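Local coordinates for oxalate biosynthetic component 1 (Burkholderia thailandensis, PDB 5IKY), which is a bifunctional enzyme of quorum sensing-dependent oxalogenesis, combining serine hydrolase and lyase activities to produce oxalate, at residues S125-L128 with V129-V133; I564-T567 with Y568-E572; A1076-L1080 with W1081-W1085. One frame throughout, in Å; residues are numbered along the deposited sequence.

The three contacts are local ones, each made within a continuous run of residues at a helix start or along a helix. Contact 1 lies in the N-terminal domain, contact 2 in the cap domain and contact 3 in the C-terminal alpha/beta-hydrolase region. They do not touch. Centre to centre, contacts 1 and 2 are about 63 Å apart, on opposite sides of the chain's centre. Contact 3 lies about 49 Å from contact 1 and about 46 Å from contact 2. None of their residues is a ligand of the magnesium ion, which is held by His-227 and Glu-477. Contacts 1 and 3 both start a helix, whereas contact 2 is a network of weak salt bridges along one.

Contact 1: residues S125-L128 with V129-V133; sequences SVDL and VRQIV
The first turns of helix 126-138 join Ser-125, Val-126, Asp-127 and Leu-128 to Val-129, Arg-130, Gln-131 and Ile-132. Ser-125 is the N-cap. Its OG accepts the backbone N of Leu-128 at 3.2 Å. This serves an amide of the first turn that has no helical carbonyl before it. The helical ladder then begins. The Ser-125 O to Val-129 N bond is weak, and Ile-132 N to Leu-128 O is 3.1 Å. Val-129 CG2 lies close to the first of these carbonyls, 3.2 Å from Ser-125 O.

On one side, Val-126 covers the guanidinium of Arg-130. CG2 of Val-126 stands over the centre of that face, 4.2 Å from Arg-130 CZ, and CG1 comes near NH1. CG2 points there because it is anti to the backbone N, while CG1 (chi1 68°) sits between the N and the carbonyl carbon. The Arg-130 chain runs extended from CG to NE and brings its CG to 3.3 Å from Val-126 O. Its NE bonds Gly-489 O, in the loop whose Pro-488 touches Val-129.

Gln-131 reaches back along the helix toward Asp-127, and its amide plane stands 80° from the carboxylate. Gln-131 NE2 comes within 2.6 Å of Asp-127 OD2, but its N-H does not point at the oxygen, so this is a close approach and not a hydrogen bond. The firmer partner of Gln-131 is Arg-167, which binds OE1 from helix 162-172.

Leu-128 and Ile-132 form the apolar side, with Leu-128 CG 4.1 Å from Ile-132 CD1. Both also touch helix 162-172. The serine cap thus satisfies an amide at the helix start. Arg-130 and Gln-131 take their firm bonds from Gly-489 and Arg-167, and so link this start to the loop and to helix 162-172.

Contact 2: residues I564-T567 with Y568-E572; sequences IVDT and YRKIE
Asp-566 faces two cations. Its OD1 receives Arg-569 NH2 at 3.4 Å and Arg-569 NE at 3.5 Å, both weak bonds. Its OD2 meets Lys-570 NZ at 3.3 Å, again weakly. The carboxylate is shared oxygen by oxygen, and its two partners would be expected to stabilise its negative charge.

The Asp-566 and Arg-569 side chains run side by side and point the same way. OD1 reaches the guanidinium at its edge, near the plane, although the two flat groups are turned 53° apart. A bend in the arginine chain (chi3 55°) folds it back to the aspartate. Lys-570, one turn on, crosses the aspartate at an angle, its chain extended beyond CG.

These are i to i+3 and i to i+4 pairs on helix 562-579 of the cap domain, a salt-bridge network along a helix flank. The backbone beneath it is helical. Arg-569 N binds Val-565 O at 2.8 Å, and Tyr-568 N binds Ile-564 O at 2.9 Å. Ile-571 N to Thr-567 O is weak.

Further out, Arg-569 NH1 forms a salt bridge with Asp-573. Tyr-568 OH gives a hydrogen bond to Glu-572 OE1 at 2.6 Å, on its anti side, tilted out of the carboxylate plane. The other oxygen of Glu-572 is held by Arg-685 and Arg-644. Val-565 and Tyr-568 pack on Cys-686 of helix 682-690, and Ile-564 lies against helix 530-541.

Contact 3: residues A1076-L1080 with W1081-W1085; sequences AASPL and WLRQW
Ser-1078 O is gripped by two nitrogens of Arg-1083. Arg-1083 NH2 lies 2.9 Å from Ser-1078 O and Arg-1083 NE 3.2 Å from it. Both bonds lie close to the guanidinium plane, so the arginine holds the carbonyl side-on. The two donors differ at the acceptor. NH2 is tilted 18° from the carbonyl plane, while NE stands above it, 59° out. Two bonds to one atom restrict the rotation of the guanidinium. The chain of Arg-1083 is extended from CG to NE, with CG beside the backbone N, which sends the head back along the preceding loop. On the way, Arg-1083 CG passes 3.2 Å from Pro-1079 O. Arg-1083 also touches Ile-812 of helix 792-813.

The loop joins helix 1071-1076 to helix 1080-1090 in the alpha/beta-hydrolase region, and Pro-1079 is the N-cap of the second helix. Its carbonyl starts the backbone ladder with weak bonds from the N atoms of Leu-1082 and Arg-1083.

The proline ring also makes the apolar part of the contact. Pro-1079 CG lies over one face of the Trp-1081 ring in a CH-pi interaction, 4.0 Å from the centroid of the five-membered ring. Pro-1079 CB lies 3.6 Å from Trp-1081 CD1. Trp-1081 adopts chi1 59°, with CG between the backbone N and the carbonyl carbon, and this turns the indole back toward the proline. Trp-1081 NE1 makes a weak hydrogen bond to Asp-1035 O.

Leu-1082 packs on the proline from the side of the indole plane that the proline occupies. Leu-1082 CB is 3.6 Å from Pro-1079 CG, and Leu-1082 CD2 is 3.5 Å from Ser-1078 OG. Tyr-1034 packs against Ser-1078 and Pro-1079, and Phe-808 of helix 792-813 touches Ser-1078.

Contact 1: residues S125-L128 with V129-V133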
ATOM      1  N   SER A 125      -1.435   9.068  41.908  1.00 87.89           N
ATOM      2  CA  SER A 125      -2.473   8.208  41.350  1.00 89.14           C
ATOM      3  C   SER A 125      -2.269   7.970  39.858  1.00101.07           C
ATOM      4  O   SER A 125      -2.267   8.911  39.066  1.00121.87           O
ATOM      5  CB  SER A 125      -3.854   8.816  41.595  1.00 84.53           C
ATOM      6  OG  SER A 125      -4.872   8.042  40.985  1.00 90.14           O
ATOM      7  N   VAL A 126      -2.102   6.707  39.478  1.00 97.01           N
ATOM      8  CA  VAL A 126      -1.922   6.353  38.076  1.00 84.30           C
ATOM      9  C   VAL A 126      -3.255   6.438  37.330  1.00 81.20           C
ATOM     10  O   VAL A 126      -3.286   6.650  36.117  1.00 84.60           O
ATOM     11  CB  VAL A 126      -1.315   4.936  37.920  1.00 80.26           C
ATOM     12  CG1 VAL A 126      -2.300   3.870  38.377  1.00 91.67           C
ATOM     13  CG2 VAL A 126      -0.882   4.687  36.480  1.00 74.13           C
ATOM     14  N   ASP A 127      -4.355   6.294  38.061  1.00 72.71           N
ATOM     15  CA  ASP A 127      -5.679   6.370  37.456  1.00 77.75           C
ATOM     16  C   ASP A 127      -6.003   7.806  37.066  1.00 89.33           C
ATOM     17  O   ASP A 127      -6.633   8.052  36.036  1.00101.13           O
ATOM     18  CB  ASP A 127      -6.744   5.822  38.408  1.00 96.01           C
ATOM     19  CG  ASP A 127      -8.135   5.845  37.800  1.00130.37           C
ATOM     20  OD1 ASP A 127      -8.368   5.109  36.815  1.00129.24           O
ATOM     21  OD2 ASP A 127      -8.997   6.595  38.307  1.00144.08           O
ATOM     22  N   LEU A 128      -5.568   8.750  37.894  1.00 92.03           N
ATOM     23  CA  LEU A 128      -5.766  10.167  37.618  1.00 78.81           C
ATOM     24  C   LEU A 128      -4.995  10.593  36.372  1.00 77.58           C
ATOM     25  O   LEU A 128      -5.504  11.349  35.546  1.00 85.71           O
ATOM     26  CB  LEU A 128      -5.339  11.015  38.818  1.00 73.81           C
ATOM     27  CG  LEU A 128      -5.414  12.531  38.622  1.00 71.51           C
ATOM     28  CD1 LEU A 128      -6.862  12.983  38.502  1.00 61.57           C
ATOM     29  CD2 LEU A 128      -4.709  13.263  39.756  1.00 63.83           C
ATOM     30  N   VAL A 129      -3.766  10.099  36.246  1.00 77.65           N
ATOM     31  CA  VAL A 129      -2.918  10.420  35.104  1.00 75.98           C
ATOM     32  C   VAL A 129      -3.567   9.991  33.791  1.00 79.15           C
ATOM     33  O   VAL A 129      -3.580  10.749  32.819  1.00 69.90           O
ATOM     34  CB  VAL A 129      -1.532   9.754  35.223  1.00 71.55           C
ATOM     35  CG1 VAL A 129      -0.681  10.067  34.002  1.00 77.87           C
ATOM     36  CG2 VAL A 129      -0.829  10.217  36.489  1.00 79.00           C
ATOM     37  N   ARG A 130      -4.114   8.777  33.774  1.00 70.00           N
ATOM     38  CA  ARG A 130      -4.777   8.245  32.588  1.00 63.44           C
ATOM     39  C   ARG A 130      -5.929   9.129  32.136  1.00 78.11           C
ATOM     40  O   ARG A 130      -6.030   9.479  30.960  1.00 92.34           O
ATOM     41  CB  ARG A 130      -5.299   6.833  32.846  1.00 65.87           C
ATOM     42  CG  ARG A 130      -4.228   5.803  33.111  1.00 71.01           C
ATOM     43  CD  ARG A 130      -4.796   4.408  32.952  1.00 65.39           C
ATOM     44  NE  ARG A 130      -3.775   3.379  33.105  1.00 77.60           N
ATOM     45  CZ  ARG A 130      -3.676   2.581  34.160  1.00 77.49           C
ATOM     46  NH1 ARG A 130      -4.543   2.694  35.159  1.00 76.10           N
ATOM     47  NH2 ARG A 130      -2.714   1.671  34.215  1.00 65.62           N
ATOM     48  N   GLN A 131      -6.796   9.481  33.079  1.00 64.01           N
ATOM     49  CA  GLN A 131      -7.970  10.287  32.776  1.00 72.93           C
ATOM     50  C   GLN A 131      -7.573  11.658  32.241  1.00 78.02           C
ATOM     51  O   GLN A 131      -8.255  12.220  31.385  1.00 79.82           O
ATOM     52  CB  GLN A 131      -8.850  10.428  34.018  1.00 69.11           C
ATOM     53  CG  GLN A 131      -9.340   9.097  34.564  1.00 87.45           C
ATOM     54  CD  GLN A 131     -10.139   9.247  35.843  1.00115.65           C
ATOM     55  OE1 GLN A 131     -10.705  10.306  36.116  1.00123.02           O
ATOM     56  NE2 GLN A 131     -10.188   8.183  36.639  1.00118.48           N
ATOM     57  N   ILE A 132      -6.460  12.183  32.743  1.00 62.47           N
ATOM     58  CA  ILE A 132      -5.916  13.438  32.243  1.00 60.38           C
ATOM     59  C   ILE A 132      -5.419  13.263  30.813  1.00 64.49           C
ATOM     60  O   ILE A 132      -5.790  14.023  29.918  1.00 66.88           O
ATOM     61  CB  ILE A 132      -4.767  13.950  33.133  1.00 69.13           C
ATOM     62  CG1 ILE A 132      -5.306  14.384  34.497  1.00 58.46           C
ATOM     63  CG2 ILE A 132      -4.035  15.103  32.460  1.00 57.34           C
ATOM     64  CD1 ILE A 132      -4.231  14.840  35.459  1.00 65.63           C
ATOM     65  N   VAL A 133      -4.582  12.251  30.607  1.00 58.28           N
ATOM     66  CA  VAL A 133      -4.061  11.939  29.282  1.00 64.38           C
ATOM     67  C   VAL A 133      -5.194  11.649  28.301  1.00 63.69           C
ATOM     68  O   VAL A 133      -5.169  12.113  27.161  1.00 62.08           O
ATOM     69  CB  VAL A 133      -3.096  10.734  29.321  1.00 62.93           C
ATOM     70  CG1 VAL A 133      -2.719  10.300  27.912  1.00 52.43           C
ATOM     71  CG2 VAL A 133      -1.850  11.078  30.128  1.00 54.89           C
TER

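Contact 2: residues I564-T567 with Y568-E572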
ATOM      1  N   ILE A 564      -9.565 -16.531 -23.507  1.00 65.62           N
ATOM      2  CA  ILE A 564      -9.095 -15.400 -22.717  1.00 58.39           C
ATOM      3  C   ILE A 564      -9.065 -14.119 -23.541  1.00 58.52           C
ATOM      4  O   ILE A 564      -9.385 -13.036 -23.042  1.00 49.75           O
ATOM      5  CB  ILE A 564      -7.708 -15.687 -22.137  1.00 58.39           C
ATOM      6  CG1 ILE A 564      -7.837 -16.747 -21.051  1.00 67.15           C
ATOM      7  CG2 ILE A 564      -7.066 -14.410 -21.605  1.00 49.16           C
ATOM      8  CD1 ILE A 564      -6.569 -17.077 -20.408  1.00 53.46           C
ATOM      9  N   VAL A 565      -8.697 -14.255 -24.809  1.00 59.23           N
ATOM     10  CA  VAL A 565      -8.767 -13.140 -25.741  1.00 62.24           C
ATOM     11  C   VAL A 565     -10.195 -12.608 -25.804  1.00 60.65           C
ATOM     12  O   VAL A 565     -10.419 -11.398 -25.803  1.00 62.40           O
ATOM     13  CB  VAL A 565      -8.293 -13.550 -27.145  1.00 69.16           C
ATOM     14  CG1 VAL A 565      -8.494 -12.414 -28.141  1.00 59.11           C
ATOM     15  CG2 VAL A 565      -6.833 -13.976 -27.099  1.00 46.30           C
ATOM     16  N   ASP A 566     -11.161 -13.523 -25.830  1.00 68.40           N
ATOM     17  CA  ASP A 566     -12.565 -13.134 -25.871  1.00 74.51           C
ATOM     18  C   ASP A 566     -12.951 -12.385 -24.601  1.00 67.24           C
ATOM     19  O   ASP A 566     -13.663 -11.381 -24.655  1.00 70.27           O
ATOM     20  CB  ASP A 566     -13.465 -14.355 -26.061  1.00 75.87           C
ATOM     21  CG  ASP A 566     -14.884 -13.977 -26.444  1.00102.18           C
ATOM     22  OD1 ASP A 566     -15.110 -13.641 -27.626  1.00109.00           O
ATOM     23  OD2 ASP A 566     -15.771 -14.012 -25.565  1.00114.49           O
ATOM     24  N   THR A 567     -12.472 -12.876 -23.462  1.00 56.22           N
ATOM     25  CA  THR A 567     -12.702 -12.213 -22.183  1.00 54.58           C
ATOM     26  C   THR A 567     -12.155 -10.787 -22.205  1.00 61.08           C
ATOM     27  O   THR A 567     -12.817  -9.851 -21.755  1.00 67.06           O
ATOM     28  CB  THR A 567     -12.056 -12.986 -21.017  1.00 62.26           C
ATOM     29  OG1 THR A 567     -12.663 -14.278 -20.896  1.00 57.63           O
ATOM     30  CG2 THR A 567     -12.230 -12.226 -19.711  1.00 40.36           C
ATOM     31  N   TYR A 568     -10.950 -10.627 -22.743  1.00 63.16           N
ATOM     32  CA  TYR A 568     -10.329  -9.311 -22.837  1.00 57.04           C
ATOM     33  C   TYR A 568     -11.088  -8.394 -23.791  1.00 59.46           C
ATOM     34  O   TYR A 568     -11.248  -7.205 -23.519  1.00 72.11           O
ATOM     35  CB  TYR A 568      -8.871  -9.421 -23.289  1.00 55.28           C
ATOM     36  CG  TYR A 568      -8.278  -8.083 -23.669  1.00 64.38           C
ATOM     37  CD1 TYR A 568      -7.916  -7.165 -22.692  1.00 67.05           C
ATOM     38  CD2 TYR A 568      -8.096  -7.731 -25.001  1.00 64.32           C
ATOM     39  CE1 TYR A 568      -7.386  -5.936 -23.029  1.00 62.95           C
ATOM     40  CE2 TYR A 568      -7.564  -6.502 -25.348  1.00 58.59           C
ATOM     41  CZ  TYR A 568      -7.211  -5.610 -24.355  1.00 63.48           C
ATOM     42  OH  TYR A 568      -6.679  -4.386 -24.684  1.00 68.19           O
ATOM     43  N   ARG A 569     -11.538  -8.952 -24.909  1.00 58.70           N
ATOM     44  CA  ARG A 569     -12.259  -8.183 -25.920  1.00 55.59           C
ATOM     45  C   ARG A 569     -13.484  -7.486 -25.334  1.00 67.35           C
ATOM     46  O   ARG A 569     -13.798  -6.352 -25.699  1.00 90.59           O
ATOM     47  CB  ARG A 569     -12.679  -9.088 -27.078  1.00 60.71           C
ATOM     48  CG  ARG A 569     -13.410  -8.362 -28.195  1.00 73.46           C
ATOM     49  CD  ARG A 569     -14.099  -9.342 -29.130  1.00 94.67           C
ATOM     50  NE  ARG A 569     -15.003 -10.236 -28.412  1.00109.90           N
ATOM     51  CZ  ARG A 569     -16.245  -9.919 -28.057  1.00111.40           C
ATOM     52  NH1 ARG A 569     -16.737  -8.723 -28.351  1.00 95.37           N
ATOM     53  NH2 ARG A 569     -16.995 -10.798 -27.406  1.00113.12           N
ATOM     54  N   LYS A 570     -14.170  -8.167 -24.420  1.00 52.03           N
ATOM     55  CA  LYS A 570     -15.346  -7.603 -23.768  1.00 60.26           C
ATOM     56  C   LYS A 570     -14.964  -6.425 -22.876  1.00 74.00           C
ATOM     57  O   LYS A 570     -15.690  -5.434 -22.796  1.00 84.65           O
ATOM     58  CB  LYS A 570     -16.073  -8.674 -22.953  1.00 59.64           C
ATOM     59  CG  LYS A 570     -16.855  -9.665 -23.802  1.00 58.32           C
ATOM     60  CD  LYS A 570     -16.965 -11.016 -23.116  1.00 75.04           C
ATOM     61  CE  LYS A 570     -17.975 -11.908 -23.818  1.00 88.48           C
ATOM     62  NZ  LYS A 570     -18.018 -13.270 -23.217  1.00107.30           N
ATOM     63  N   ILE A 571     -13.820  -6.539 -22.208  1.00 68.20           N
ATOM     64  CA  ILE A 571     -13.296  -5.449 -21.394  1.00 58.06           C
ATOM     65  C   ILE A 571     -12.954  -4.246 -22.268  1.00 60.61           C
ATOM     66  O   ILE A 571     -13.277  -3.106 -21.934  1.00 65.21           O
ATOM     67  CB  ILE A 571     -12.042  -5.880 -20.607  1.00 66.97           C
ATOM     68  CG1 ILE A 571     -12.372  -7.043 -19.671  1.00 57.48           C
ATOM     69  CG2 ILE A 571     -11.468  -4.706 -19.824  1.00 62.74           C
ATOM     70  CD1 ILE A 571     -11.176  -7.557 -18.898  1.00 50.30           C
ATOM     71  N   GLU A 572     -12.305  -4.514 -23.395  1.00 59.71           N
ATOM     72  CA  GLU A 572     -11.890  -3.461 -24.311  1.00 68.54           C
ATOM     73  C   GLU A 572     -13.099  -2.759 -24.924  1.00 71.37           C
ATOM     74  O   GLU A 572     -13.064  -1.553 -25.176  1.00 80.24           O
ATOM     75  CB  GLU A 572     -10.992  -4.036 -25.409  1.00 62.37           C
ATOM     76  CG  GLU A 572     -10.104  -3.009 -26.089  1.00 60.88           C
ATOM     77  CD  GLU A 572      -9.162  -3.633 -27.100  1.00 69.16           C
ATOM     78  OE1 GLU A 572      -7.941  -3.651 -26.840  1.00 84.04           O
ATOM     79  OE2 GLU A 572      -9.639  -4.102 -28.154  1.00 73.75           O
TER

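Contact 3: residues A1076-L1080 with W1081-W1085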
ATOM      1  N   ALA A1076      21.229   8.139  -9.084  1.00 78.84           N
ATOM      2  CA  ALA A1076      21.057   9.445  -8.455  1.00 76.41           C
ATOM      3  C   ALA A1076      20.708   9.311  -6.978  1.00 88.73           C
ATOM      4  O   ALA A1076      21.307   9.970  -6.128  1.00104.88           O
ATOM      5  CB  ALA A1076      19.984  10.249  -9.178  1.00 62.78           C
ATOM      6  N   ALA A1077      19.740   8.451  -6.678  1.00 83.36           N
ATOM      7  CA  ALA A1077      19.275   8.266  -5.307  1.00 80.20           C
ATOM      8  C   ALA A1077      20.177   7.318  -4.521  1.00 82.68           C
ATOM      9  O   ALA A1077      19.868   6.955  -3.386  1.00 78.26           O
ATOM     10  CB  ALA A1077      17.838   7.754  -5.304  1.00 71.05           C
ATOM     11  N   SER A1078      21.293   6.922  -5.127  1.00 84.31           N
ATOM     12  CA  SER A1078      22.243   6.029  -4.473  1.00 87.03           C
ATOM     13  C   SER A1078      22.809   6.655  -3.201  1.00 98.44           C
ATOM     14  O   SER A1078      23.277   7.795  -3.215  1.00104.96           O
ATOM     15  CB  SER A1078      23.380   5.660  -5.428  1.00 95.50           C
ATOM     16  OG  SER A1078      24.305   4.784  -4.806  1.00112.41           O
ATOM     17  N   PRO A1079      22.760   5.902  -2.092  1.00 99.38           N
ATOM     18  CA  PRO A1079      23.236   6.337  -0.775  1.00 99.34           C
ATOM     19  C   PRO A1079      24.757   6.393  -0.692  1.00104.96           C
ATOM     20  O   PRO A1079      25.442   5.722  -1.465  1.00 95.21           O
ATOM     21  CB  PRO A1079      22.676   5.268   0.164  1.00 91.85           C
ATOM     22  CG  PRO A1079      22.580   4.055  -0.678  1.00 91.66           C
ATOM     23  CD  PRO A1079      22.210   4.536  -2.051  1.00 94.26           C
ATOM     24  N   LEU A1080      25.271   7.182   0.247  1.00114.44           N
ATOM     25  CA  LEU A1080      26.708   7.397   0.385  1.00107.15           C
ATOM     26  C   LEU A1080      27.453   6.107   0.725  1.00108.14           C
ATOM     27  O   LEU A1080      28.552   5.869   0.221  1.00108.26           O
ATOM     28  CB  LEU A1080      26.982   8.461   1.455  1.00103.58           C
ATOM     29  CG  LEU A1080      28.383   9.078   1.538  1.00104.48           C
ATOM     30  CD1 LEU A1080      28.295  10.517   2.020  1.00108.86           C
ATOM     31  CD2 LEU A1080      29.303   8.273   2.451  1.00 93.61           C
ATOM     32  N   TRP A1081      26.857   5.280   1.578  1.00105.60           N
ATOM     33  CA  TRP A1081      27.515   4.056   2.023  1.00104.42           C
ATOM     34  C   TRP A1081      27.647   3.043   0.890  1.00107.28           C
ATOM     35  O   TRP A1081      28.576   2.235   0.878  1.00105.31           O
ATOM     36  CB  TRP A1081      26.764   3.433   3.203  1.00 97.63           C
ATOM     37  CG  TRP A1081      25.330   3.088   2.921  1.00113.23           C
ATOM     38  CD1 TRP A1081      24.245   3.901   3.081  1.00114.49           C
ATOM     39  CD2 TRP A1081      24.825   1.834   2.446  1.00102.15           C
ATOM     40  NE1 TRP A1081      23.096   3.233   2.730  1.00104.40           N
ATOM     41  CE2 TRP A1081      23.425   1.962   2.336  1.00101.04           C
ATOM     42  CE3 TRP A1081      25.420   0.615   2.101  1.00 87.33           C
ATOM     43  CZ2 TRP A1081      22.611   0.921   1.893  1.00 88.74           C
ATOM     44  CZ3 TRP A1081      24.608  -0.418   1.661  1.00 92.94           C
ATOM     45  CH2 TRP A1081      23.220  -0.259   1.563  1.00 85.99           C
ATOM     46  N   LEU A1082      26.723   3.095  -0.064  1.00 94.97           N
ATOM     47  CA  LEU A1082      26.768   2.199  -1.216  1.00102.42           C
ATOM     48  C   LEU A1082      27.908   2.573  -2.158  1.00 97.29           C
ATOM     49  O   LEU A1082      28.566   1.701  -2.729  1.00 86.86           O
ATOM     50  CB  LEU A1082      25.434   2.217  -1.968  1.00102.28           C
ATOM     51  CG  LEU A1082      25.353   1.370  -3.241  1.00 85.58           C
ATOM     52  CD1 LEU A1082      25.713  -0.079  -2.950  1.00 77.08           C
ATOM     53  CD2 LEU A1082      23.966   1.467  -3.865  1.00 82.55           C
ATOM     54  N   ARG A1083      28.143   3.873  -2.311  1.00100.29           N
ATOM     55  CA  ARG A1083      29.198   4.362  -3.190  1.00 95.16           C
ATOM     56  C   ARG A1083      30.574   3.964  -2.670  1.00 89.65           C
ATOM     57  O   ARG A1083      31.517   3.804  -3.444  1.00 98.56           O
ATOM     58  CB  ARG A1083      29.102   5.881  -3.344  1.00 79.67           C
ATOM     59  CG  ARG A1083      27.691   6.357  -3.631  1.00 83.46           C
ATOM     60  CD  ARG A1083      27.641   7.807  -4.073  1.00 90.77           C
ATOM     61  NE  ARG A1083      26.260   8.248  -4.249  1.00106.87           N
ATOM     62  CZ  ARG A1083      25.900   9.362  -4.876  1.00112.49           C
ATOM     63  NH1 ARG A1083      26.823  10.161  -5.396  1.00110.15           N
ATOM     64  NH2 ARG A1083      24.615   9.678  -4.984  1.00103.13           N
ATOM     65  N   GLN A1084      30.677   3.797  -1.354  1.00 92.26           N
ATOM     66  CA  GLN A1084      31.916   3.344  -0.732  1.00106.94           C
ATOM     67  C   GLN A1084      32.274   1.934  -1.195  1.00104.82           C
ATOM     68  O   GLN A1084      33.449   1.611  -1.381  1.00104.62           O
ATOM     69  CB  GLN A1084      31.800   3.389   0.794  1.00116.97           C
ATOM     70  CG  GLN A1084      32.908   2.641   1.524  1.00133.01           C
ATOM     71  CD  GLN A1084      33.405   3.378   2.751  1.00140.71           C
ATOM     72  OE1 GLN A1084      33.488   4.606   2.762  1.00137.76           O
ATOM     73  NE2 GLN A1084      33.741   2.628   3.794  1.00144.38           N
ATOM     74  N   TRP A1085      31.254   1.103  -1.387  1.00 96.70           N
ATOM     75  CA  TRP A1085      31.459  -0.265  -1.855  1.00 97.03           C
ATOM     76  C   TRP A1085      32.034  -0.260  -3.267  1.00 99.72           C
ATOM     77  O   TRP A1085      32.978  -0.989  -3.570  1.00101.39           O
ATOM     78  CB  TRP A1085      30.150  -1.059  -1.828  1.00 96.97           C
ATOM     79  CG  TRP A1085      29.548  -1.231  -0.462  1.00107.15           C
ATOM     80  CD1 TRP A1085      29.843  -0.520   0.666  1.00118.96           C
ATOM     81  CD2 TRP A1085      28.546  -2.184  -0.084  1.00109.29           C
ATOM     82  NE1 TRP A1085      29.086  -0.967   1.720  1.00124.56           N
ATOM     83  CE2 TRP A1085      28.282  -1.988   1.287  1.00119.52           C
ATOM     84  CE3 TRP A1085      27.847  -3.180  -0.771  1.00102.75           C
ATOM     85  CZ2 TRP A1085      27.349  -2.754   1.983  1.00121.37           C
ATOM     86  CZ3 TRP A1085      26.921  -3.939  -0.077  1.00104.46           C
ATOM     87  CH2 TRP A1085      26.681  -3.721   1.286  1.00117.44           C
TER